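Local coordinates for protein acidocalcisomal pyrophosphatase (PDB 5CUV) that probably hydrolyses inorganic pyrophosphate to phosphate with magnesium as cofactor, and binds d-malate in the crystal, at residues Ala297-Met302 / Ile332-Asn337; Pro205-Asp210 / Asn222-Ile227; Leu316-Met321 / Lys388-Lys393. All coordinates share one frame; numbering follows the deposited sequence.

Contact 1: Ala297-Met302 / Ile332-Asn337; sequences AIEIGM and ICISHN. With MLT (D-malate), chain C.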
loop_
_atom_site.group_PDB
_atom_site.type_symbol
_atom_site.label_atom_id
_atom_site.label_comp_id
_atom_site.label_asym_id
_atom_site.label_seq_id
_atom_site.Cartn_x
_atom_site.Cartn_y
_atom_site.Cartn_z
ATOM N N ALA A 297 -2.006 7.920 24.761
ATOM C CA ALA A 297 -1.946 7.051 23.611
ATOM C C ALA A 297 -0.796 7.350 22.717
ATOM O O ALA A 297 -0.424 8.516 22.562
ATOM C CB ALA A 297 -3.255 7.149 22.836
ATOM N N ILE A 298 -0.252 6.290 22.125
ATOM C CA ILE A 298 0.868 6.353 21.183
ATOM C C ILE A 298 0.386 5.822 19.806
ATOM O O ILE A 298 -0.037 4.665 19.709
ATOM C CB ILE A 298 1.992 5.474 21.700
ATOM C CG1 ILE A 298 2.486 6.000 23.027
ATOM C CG2 ILE A 298 3.121 5.448 20.773
ATOM C CD1 ILE A 298 3.327 4.969 23.763
ATOM N N GLU A 299 0.416 6.645 18.750
ATOM C CA GLU A 299 -0.053 6.183 17.411
ATOM C C GLU A 299 1.203 5.869 16.591
ATOM O O GLU A 299 1.993 6.763 16.349
ATOM C CB GLU A 299 -0.919 7.271 16.709
ATOM C CG GLU A 299 -1.561 6.921 15.326
ATOM C CD GLU A 299 -0.573 6.799 14.077
ATOM O OE1 GLU A 299 -0.822 5.894 13.237
ATOM O OE2 GLU A 299 0.410 7.572 13.884
ATOM N N ILE A 300 1.339 4.625 16.124
ATOM C CA ILE A 300 2.504 4.170 15.396
ATOM C C ILE A 300 2.580 4.199 13.856
ATOM O O ILE A 300 3.461 3.593 13.279
ATOM C CB ILE A 300 2.915 2.767 15.911
ATOM C CG1 ILE A 300 2.037 1.680 15.332
ATOM C CG2 ILE A 300 2.809 2.733 17.468
ATOM C CD1 ILE A 300 2.214 0.331 16.052
ATOM N N GLY A 301 1.712 4.960 13.178
ATOM C CA GLY A 301 1.825 5.038 11.722
ATOM C C GLY A 301 3.029 5.896 11.368
ATOM O O GLY A 301 3.644 6.535 12.236
HETATM N N MSE A 302 3.307 5.983 10.114
HETATM C CA MSE A 302 4.323 6.720 9.458
HETATM C C MSE A 302 4.246 8.144 9.323
HETATM O O MSE A 302 5.097 8.713 9.201
HETATM C CB MSE A 302 4.587 6.172 8.096
HETATM C CG MSE A 302 3.614 6.322 6.979
HETATM SE SE MSE A 302 3.845 5.770 5.256
HETATM C CE MSE A 302 4.259 4.032 5.357
ATOM N N ILE A 332 -1.647 1.608 22.613
ATOM C CA ILE A 332 -0.891 1.531 21.370
ATOM C C ILE A 332 -1.930 1.468 20.264
ATOM O O ILE A 332 -2.762 0.574 20.260
ATOM C CB ILE A 332 -0.042 0.244 21.286
ATOM C CG1 ILE A 332 0.771 0.067 22.564
ATOM C CG2 ILE A 332 0.824 0.297 20.084
ATOM C CD1 ILE A 332 1.718 1.214 22.798
ATOM N N CYS A 333 -1.872 2.399 19.331
ATOM C CA CYS A 333 -2.834 2.447 18.269
ATOM C C CYS A 333 -2.162 2.888 16.965
ATOM O O CYS A 333 -0.980 3.279 16.974
ATOM C CB CYS A 333 -3.921 3.455 18.623
ATOM S SG CYS A 333 -3.321 5.171 18.711
ATOM N N ILE A 334 -2.915 2.825 15.855
ATOM C CA ILE A 334 -2.403 3.248 14.577
ATOM C C ILE A 334 -3.498 3.952 13.802
ATOM O O ILE A 334 -4.652 3.551 13.818
ATOM C CB ILE A 334 -1.840 2.046 13.704
ATOM C CG1 ILE A 334 -1.213 2.631 12.414
ATOM C CG2 ILE A 334 -2.954 0.966 13.384
ATOM C CD1 ILE A 334 -0.681 1.645 11.507
ATOM N N SER A 335 -3.139 5.035 13.133
ATOM C CA SER A 335 -4.084 5.756 12.336
ATOM C C SER A 335 -4.715 4.888 11.199
ATOM O O SER A 335 -4.007 4.222 10.470
ATOM C CB SER A 335 -3.339 6.919 11.750
ATOM O OG SER A 335 -3.954 7.363 10.576
ATOM N N HIS A 336 -6.043 4.905 11.072
ATOM C CA HIS A 336 -6.770 4.201 10.017
ATOM C C HIS A 336 -6.305 4.636 8.612
ATOM O O HIS A 336 -6.491 3.918 7.600
ATOM C CB HIS A 336 -8.279 4.466 10.137
ATOM C CG HIS A 336 -8.990 3.494 11.027
ATOM N ND1 HIS A 336 -9.109 2.154 10.705
ATOM C CD2 HIS A 336 -9.470 3.629 12.290
ATOM C CE1 HIS A 336 -9.612 1.502 11.741
ATOM N NE2 HIS A 336 -9.836 2.374 12.717
ATOM N N ASN A 337 -5.676 5.803 8.542
ATOM C CA ASN A 337 -5.184 6.227 7.256
ATOM C C ASN A 337 -3.754 5.779 6.896
ATOM O O ASN A 337 -3.251 6.080 5.826
ATOM C CB ASN A 337 -5.317 7.724 7.100
ATOM C CG ASN A 337 -5.746 8.079 5.690
ATOM O OD1 ASN A 337 -6.903 7.744 5.281
ATOM N ND2 ASN A 337 -4.833 8.710 4.908
HETATM C C1 MLT C . -14.372 0.278 12.415
HETATM O O1 MLT C . -15.074 0.967 11.669
HETATM O O2 MLT C . -14.792 -0.024 13.524
HETATM C C2 MLT C . -12.994 -0.194 11.965
HETATM O O3 MLT C . -12.662 0.228 10.634
HETATM C C3 MLT C . -12.848 -1.723 12.144
HETATM C C4 MLT C . -11.486 -2.217 11.633
HETATM O O4 MLT C . -10.691 -1.453 11.135
HETATM O O5 MLT C . -11.166 -3.518 11.724
#
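The side chain of E299 runs along C333 and I334 to the amide of S335. CB starts the path against the sulfur of C333, 3.8 Å from SG, both side chains leaving the same face of the sheet. CG lies anti to the backbone N (chi1 -177°), which sends it past CA of I334 to the S335 amide, and a bend at chi2 brings CD beside N and CB of S335. There OE1 accepts the nearly straight hydrogen bond from N of S335, modelled at 2.5 Å, a length that is doubtful at this resolution. OE1 also receives a weak bond from N of G301 at 2.7 Å, while OE2 has a weak partner in N269.

The backbones beneath run parallel, as neighbouring strands of the curled mixed sheet that corresponds to the barrel core of PPase-family enzymes. N of C333 bonds to O of I298 at 2.9 Å, and N of I300 returns the pairing to O of C333 at 2.8 Å, so C333 is held through both its N and its O.

On the face away from E299, I298 and I332 lie side by side and point the same way, their CD1 atoms 4.2 Å apart; I361 and F365 of helix 357-367 cover I298. I300, just past the strand, lays CG2 on CG2 of I332 (4.1 Å) and CG1 near CB of I334. Beyond S335, whose OG accepts from N of N337 in an ST turn, the H336 ring has a d-malate oxygen at its edge, O4 lying 3.2 Å from CE1.

Contact 2: Pro205-Asp210 / Asn222-Ile227; sequences PLYVRD and NRYNFI. With MLT (D-malate), chain C.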
loop_
_atom_site.group_PDB
_atom_site.type_symbol
_atom_site.label_atom_id
_atom_site.label_comp_id
_atom_site.label_asym_id
_atom_site.label_seq_id
_atom_site.Cartn_x
_atom_site.Cartn_y
_atom_site.Cartn_z
ATOM N N PRO A 205 -15.931 12.934 20.070
ATOM C CA PRO A 205 -16.238 11.601 20.565
ATOM C C PRO A 205 -15.128 10.618 20.633
ATOM O O PRO A 205 -14.283 10.542 19.774
ATOM C CB PRO A 205 -17.358 11.130 19.660
ATOM C CG PRO A 205 -17.303 12.061 18.441
ATOM C CD PRO A 205 -16.817 13.367 18.973
ATOM N N LEU A 206 -15.160 9.813 21.666
ATOM C CA LEU A 206 -14.164 8.803 21.860
ATOM C C LEU A 206 -14.277 7.751 20.802
ATOM O O LEU A 206 -13.289 7.462 20.136
ATOM C CB LEU A 206 -14.337 8.158 23.234
ATOM C CG LEU A 206 -13.566 6.875 23.489
ATOM C CD1 LEU A 206 -12.081 7.099 23.188
ATOM C CD2 LEU A 206 -13.779 6.431 24.921
ATOM N N TYR A 207 -15.452 7.127 20.686
ATOM C CA TYR A 207 -15.668 6.083 19.686
ATOM C C TYR A 207 -16.152 6.809 18.474
ATOM O O TYR A 207 -16.926 7.756 18.585
ATOM C CB TYR A 207 -16.743 5.107 20.102
ATOM C CG TYR A 207 -16.478 4.447 21.406
ATOM C CD1 TYR A 207 -15.652 3.355 21.486
ATOM C CD2 TYR A 207 -17.048 4.941 22.592
ATOM C CE1 TYR A 207 -15.390 2.756 22.694
ATOM C CE2 TYR A 207 -16.792 4.352 23.828
ATOM C CZ TYR A 207 -15.958 3.254 23.863
ATOM O OH TYR A 207 -15.685 2.624 25.067
ATOM N N VAL A 208 -15.672 6.377 17.310
ATOM C CA VAL A 208 -16.097 7.011 16.070
ATOM C C VAL A 208 -17.169 6.103 15.514
ATOM O O VAL A 208 -16.884 5.018 15.054
ATOM C CB VAL A 208 -14.930 7.197 15.122
ATOM C CG1 VAL A 208 -15.397 7.904 13.856
ATOM C CG2 VAL A 208 -13.865 8.037 15.844
ATOM N N ARG A 209 -18.409 6.569 15.587
ATOM C CA ARG A 209 -19.526 5.759 15.202
ATOM C C ARG A 209 -20.348 6.037 13.979
ATOM O O ARG A 209 -20.885 7.093 13.835
ATOM C CB ARG A 209 -20.482 5.667 16.383
ATOM C CG ARG A 209 -20.208 4.510 17.306
ATOM C CD ARG A 209 -21.332 4.420 18.323
ATOM N NE ARG A 209 -20.825 4.242 19.684
ATOM C CZ ARG A 209 -21.266 4.926 20.736
ATOM N NH1 ARG A 209 -22.236 5.837 20.570
ATOM N NH2 ARG A 209 -20.723 4.707 21.942
ATOM N N ASP A 210 -20.485 5.036 13.127
ATOM C CA ASP A 210 -21.315 5.165 11.945
ATOM C C ASP A 210 -22.780 4.934 12.281
ATOM O O ASP A 210 -23.123 3.923 12.885
ATOM C CB ASP A 210 -20.891 4.159 10.895
ATOM C CG ASP A 210 -19.535 4.494 10.313
ATOM O OD1 ASP A 210 -19.388 5.699 9.934
ATOM O OD2 ASP A 210 -18.634 3.589 10.241
ATOM N N ASN A 222 -13.547 -1.029 15.860
ATOM C CA ASN A 222 -12.318 -0.560 16.386
ATOM C C ASN A 222 -11.978 0.709 15.657
ATOM O O ASN A 222 -11.202 0.723 14.709
ATOM C CB ASN A 222 -11.211 -1.605 16.263
ATOM C CG ASN A 222 -10.015 -1.250 17.126
ATOM O OD1 ASN A 222 -9.910 -0.109 17.623
ATOM N ND2 ASN A 222 -9.118 -2.194 17.321
ATOM N N ARG A 223 -12.558 1.791 16.153
ATOM C CA ARG A 223 -12.396 3.098 15.586
ATOM C C ARG A 223 -12.487 4.189 16.661
ATOM O O ARG A 223 -13.581 4.571 17.128
ATOM C CB ARG A 223 -13.485 3.293 14.570
ATOM C CG ARG A 223 -13.137 4.344 13.605
ATOM C CD ARG A 223 -13.437 3.816 12.203
ATOM N NE ARG A 223 -12.907 4.740 11.221
ATOM C CZ ARG A 223 -12.286 4.357 10.120
ATOM N NH1 ARG A 223 -12.139 3.051 9.872
ATOM N NH2 ARG A 223 -11.793 5.299 9.297
ATOM N N TYR A 224 -11.346 4.763 17.011
ATOM C CA TYR A 224 -11.359 5.757 18.056
ATOM C C TYR A 224 -10.733 7.061 17.632
ATOM O O TYR A 224 -9.935 7.087 16.702
ATOM C CB TYR A 224 -10.587 5.208 19.264
ATOM C CG TYR A 224 -11.147 3.974 19.926
ATOM C CD1 TYR A 224 -10.984 2.709 19.372
ATOM C CD2 TYR A 224 -11.762 4.059 21.187
ATOM C CE1 TYR A 224 -11.408 1.567 20.059
ATOM C CE2 TYR A 224 -12.194 2.913 21.894
ATOM C CZ TYR A 224 -12.022 1.674 21.324
ATOM O OH TYR A 224 -12.568 0.556 21.966
ATOM N N ASN A 225 -11.091 8.140 18.315
ATOM C CA ASN A 225 -10.479 9.409 18.032
ATOM C C ASN A 225 -9.240 9.563 18.913
ATOM O O ASN A 225 -9.239 9.109 20.025
ATOM C CB ASN A 225 -11.454 10.558 18.282
ATOM C CG ASN A 225 -12.395 10.799 17.062
ATOM O OD1 ASN A 225 -11.991 10.615 15.882
ATOM N ND2 ASN A 225 -13.645 11.209 17.345
ATOM N N PHE A 226 -8.186 10.172 18.392
ATOM C CA PHE A 226 -6.932 10.369 19.109
ATOM C C PHE A 226 -6.502 11.866 18.963
ATOM O O PHE A 226 -6.669 12.491 17.917
ATOM C CB PHE A 226 -5.890 9.406 18.488
ATOM C CG PHE A 226 -4.458 9.821 18.682
ATOM C CD1 PHE A 226 -3.832 10.629 17.756
ATOM C CD2 PHE A 226 -3.730 9.396 19.795
ATOM C CE1 PHE A 226 -2.482 11.015 17.923
ATOM C CE2 PHE A 226 -2.388 9.769 19.985
ATOM C CZ PHE A 226 -1.756 10.580 19.040
ATOM N N ILE A 227 -5.965 12.442 20.023
ATOM C CA ILE A 227 -5.521 13.830 20.011
ATOM C C ILE A 227 -4.017 13.881 20.197
ATOM O O ILE A 227 -3.479 13.465 21.224
ATOM C CB ILE A 227 -6.191 14.647 21.110
ATOM C CG1 ILE A 227 -7.692 14.547 20.946
ATOM C CG2 ILE A 227 -5.852 16.086 20.991
ATOM C CD1 ILE A 227 -8.453 15.033 22.170
HETATM C C1 MLT C . -14.372 0.278 12.415
HETATM O O1 MLT C . -15.074 0.967 11.669
HETATM O O2 MLT C . -14.792 -0.024 13.524
HETATM C C2 MLT C . -12.994 -0.194 11.965
HETATM O O3 MLT C . -12.662 0.228 10.634
HETATM C C3 MLT C . -12.848 -1.723 12.144
HETATM C C4 MLT C . -11.486 -2.217 11.633
HETATM O O4 MLT C . -10.691 -1.453 11.135
HETATM O O5 MLT C . -11.166 -3.518 11.724
#
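The side chains of Y207 and Y224 lie side by side, pointing the same way, with their ring planes at 44° and centroids 5.2 Å apart, an oblique pairing that is neither a stack nor edge-to-face. The touching atoms are CE1 of Y207 and CE2 of Y224. One face of the Y207 ring carries CG of L206, over its centre. The Y224 ring is approached at its edge instead, with CD1 of L206 3.7 Å from CD2 and the carbonyl oxygen of the N222 side chain also in plane. L206 therefore meets one tyrosine by its face and the other by its rim. The Y207 hydroxyl is hydrogen-bonded to D396, in the long helix 388-412.

The third flat group is the N225 amide. CG sits anti to the carbonyl carbon (chi1 -83°), which points the amide at the loop: ND2 donates to O of P205 at 2.6 Å, the acceptor tilted 21° out of the amide plane. The V208 side chain crosses that of N225 at about a right angle, with CG2 3.2 Å from OD1. Backbone bonds on the two sides of the Y207-Y224 bridge complete the join, from N of N225 to O of L206 and from N of V208 to O of R223 (2.8 Å).

Aliphatic packing of CB of V208 on CG of R223 accompanies the bend of the arginine at chi2, beyond which the guanidinium meets d-malate at its edge. NH1 donates to O3 of the malate at 3.0 Å, and N of N222 donates to its O2 at 2.8 Å. The loop 205-210 thus pairs by a single bridge with the start of strand 224-228, just after N222 and R223, which line the anion-binding pocket occupied by d-malate and shared with R213, K215 and H336.

Contact 3: Leu316-Met321 / Lys388-Lys393; sequences LGILGM and KSFAMK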
loop_
_atom_site.group_PDB
_atom_site.type_symbol
_atom_site.label_atom_id
_atom_site.label_comp_id
_atom_site.label_asym_id
_atom_site.label_seq_id
_atom_site.Cartn_x
_atom_site.Cartn_y
_atom_site.Cartn_z
ATOM N N LEU A 316 -4.536 -1.283 19.109
ATOM C CA LEU A 316 -3.880 -2.568 18.954
ATOM C C LEU A 316 -3.508 -3.229 20.254
ATOM O O LEU A 316 -3.418 -4.440 20.301
ATOM C CB LEU A 316 -2.620 -2.422 18.130
ATOM C CG LEU A 316 -2.944 -1.860 16.746
ATOM C CD1 LEU A 316 -1.651 -1.223 16.155
ATOM C CD2 LEU A 316 -3.616 -2.995 15.822
ATOM N N GLY A 317 -3.255 -2.458 21.306
ATOM C CA GLY A 317 -2.889 -3.091 22.557
ATOM C C GLY A 317 -2.609 -2.033 23.610
ATOM O O GLY A 317 -2.965 -0.852 23.460
ATOM N N ILE A 318 -1.923 -2.416 24.676
ATOM C CA ILE A 318 -1.677 -1.405 25.660
ATOM C C ILE A 318 -0.513 -1.897 26.453
ATOM O O ILE A 318 -0.281 -3.126 26.515
ATOM C CB ILE A 318 -2.951 -1.212 26.510
ATOM C CG1 ILE A 318 -2.886 0.100 27.297
ATOM C CG2 ILE A 318 -3.200 -2.455 27.356
ATOM C CD1 ILE A 318 -4.281 0.482 27.948
ATOM N N LEU A 319 0.228 -0.932 27.010
ATOM C CA LEU A 319 1.401 -1.162 27.823
ATOM C C LEU A 319 1.179 -0.436 29.197
ATOM O O LEU A 319 0.847 0.762 29.222
ATOM C CB LEU A 319 2.620 -0.595 27.090
ATOM C CG LEU A 319 3.962 -0.764 27.812
ATOM C CD1 LEU A 319 4.508 -2.212 27.607
ATOM C CD2 LEU A 319 4.946 0.250 27.287
ATOM N N GLY A 320 1.324 -1.136 30.333
ATOM C CA GLY A 320 1.105 -0.485 31.616
ATOM C C GLY A 320 2.400 -0.071 32.318
ATOM O O GLY A 320 3.194 -0.931 32.746
HETATM N N MSE A 321 2.623 1.227 32.458
HETATM C CA MSE A 321 3.824 1.700 33.106
HETATM C C MSE A 321 3.427 2.283 34.451
HETATM O O MSE A 321 2.280 2.753 34.627
HETATM C CB MSE A 321 4.532 2.748 32.248
HETATM C CG MSE A 321 5.746 3.369 32.919
HETATM SE SE MSE A 321 6.687 4.643 31.839
HETATM C CE MSE A 321 5.392 6.098 31.935
ATOM N N LYS A 388 -5.520 -6.125 22.052
ATOM C CA LYS A 388 -6.637 -5.204 21.896
ATOM C C LYS A 388 -7.901 -5.383 22.743
ATOM O O LYS A 388 -8.531 -4.382 23.137
ATOM C CB LYS A 388 -7.028 -5.082 20.424
ATOM C CG LYS A 388 -7.855 -6.173 19.913
ATOM C CD LYS A 388 -7.976 -6.053 18.388
ATOM C CE LYS A 388 -8.536 -7.312 17.710
ATOM N NZ LYS A 388 -8.796 -7.021 16.274
ATOM N N SER A 389 -8.291 -6.615 23.035
ATOM C CA SER A 389 -9.468 -6.785 23.846
ATOM C C SER A 389 -9.165 -6.205 25.199
ATOM O O SER A 389 -9.956 -5.435 25.748
ATOM C CB SER A 389 -9.861 -8.248 23.943
ATOM O OG SER A 389 -10.213 -8.712 22.638
ATOM N N PHE A 390 -8.001 -6.512 25.725
ATOM C CA PHE A 390 -7.618 -5.958 27.012
ATOM C C PHE A 390 -7.584 -4.420 27.007
ATOM O O PHE A 390 -7.996 -3.761 27.972
ATOM C CB PHE A 390 -6.239 -6.494 27.434
ATOM C CG PHE A 390 -5.847 -6.094 28.827
ATOM C CD1 PHE A 390 -6.203 -6.884 29.927
ATOM C CD2 PHE A 390 -5.146 -4.915 29.060
ATOM C CE1 PHE A 390 -5.861 -6.507 31.235
ATOM C CE2 PHE A 390 -4.802 -4.538 30.367
ATOM C CZ PHE A 390 -5.158 -5.336 31.449
ATOM N N ALA A 391 -7.101 -3.839 25.916
ATOM C CA ALA A 391 -7.005 -2.381 25.808
ATOM C C ALA A 391 -8.352 -1.649 25.760
ATOM O O ALA A 391 -8.621 -0.691 26.508
ATOM C CB ALA A 391 -6.140 -2.023 24.588
HETATM N N MSE A 392 -9.211 -2.106 24.976
HETATM C CA MSE A 392 -10.473 -1.637 24.798
HETATM C C MSE A 392 -11.306 -1.681 25.991
HETATM O O MSE A 392 -12.095 -0.888 26.119
HETATM C CB MSE A 392 -10.989 -2.463 23.670
HETATM C CG MSE A 392 -10.474 -2.271 22.253
HETATM SE SE MSE A 392 -11.341 -2.806 20.654
HETATM C CE MSE A 392 -10.866 -4.388 20.157
ATOM N N LYS A 393 -11.060 -2.593 26.864
ATOM C CA LYS A 393 -11.735 -2.789 28.161
ATOM C C LYS A 393 -11.278 -1.673 29.108
ATOM O O LYS A 393 -12.043 -1.097 29.852
ATOM C CB LYS A 393 -11.348 -4.122 28.769
ATOM C CG LYS A 393 -12.447 -4.953 29.266
ATOM C CD LYS A 393 -11.992 -6.416 29.161
ATOM C CE LYS A 393 -12.255 -7.015 27.766
ATOM N NZ LYS A 393 -12.552 -8.462 27.861
#
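I318 and F390 meet at about a right angle, the isoleucine bringing a methyl to the rim of the ring: CG2 lies in the ring plane, 3.6 Å from CD2. This branch is placed between the backbone N and the carbonyl carbon, while CG1 is anti to the N (chi1 -164°). In F390, CG is anti to the backbone N (chi1 -173°), which brings the ring, though it starts beside the contact, back against the strand. Its surroundings include F381, packed edge-to-face, and a cation-pi partner in K386.

A391, one residue further along the helix, faces the strand directly. Its CB sits 3.8 Å from CB of I318 and 3.6 Å from O of G317. The small alanine side chain, packed on the G317 carbonyl, allows a close approach: the axes of the two short segments, 316-321 and 388-393, come within 6.1 Å and cross at 68°. At the start of the helix CB of K388 lies 3.7 Å from O of L316, and from there the lysine chain extends away from the strand, its NZ bonding to O of K345.

L316 and G317 form a classic beta bulge, both facing I332 of the neighbouring strand 326-335, so the helix meets the long strand 310-323 at its bulge. N of K388 passes near O of L316, but the angle is poor and its bond goes to D346 instead.

Across the two segments the contact is made largely by aliphatic and ring carbons and by the bulge carbonyls they cover. The first turns of helix 388-412 are therefore seated here by shape and apolar packing, with N and NZ of K388 bonded to D346 and K345.

Overall arrangement
From the N terminus, contact 2 closes first, bringing strand 224-228 back to loop 205-210 across an intervening segment that supplies R213 and K215 to the malate pocket. Contact 1 then pairs strand 296-299 with 326-335, closing the chain excursion that includes strand 310-323. Contact 3 opens inside that span, at L316, and closes only at the C-terminal helix 388-412, so contacts 1 and 3 cross, whereas contact 2 stands in series before both. L316 and G317 are backbone-bonded to I332, joining contacts 1 and 3. M392 touches Y224 and N222, bringing the helix to contact 2, and H336 NE2 probably bonds to the carbonyl of N222 beside d-malate. The three contacts tie one curled sheet to the C-terminal helix and the malate pocket.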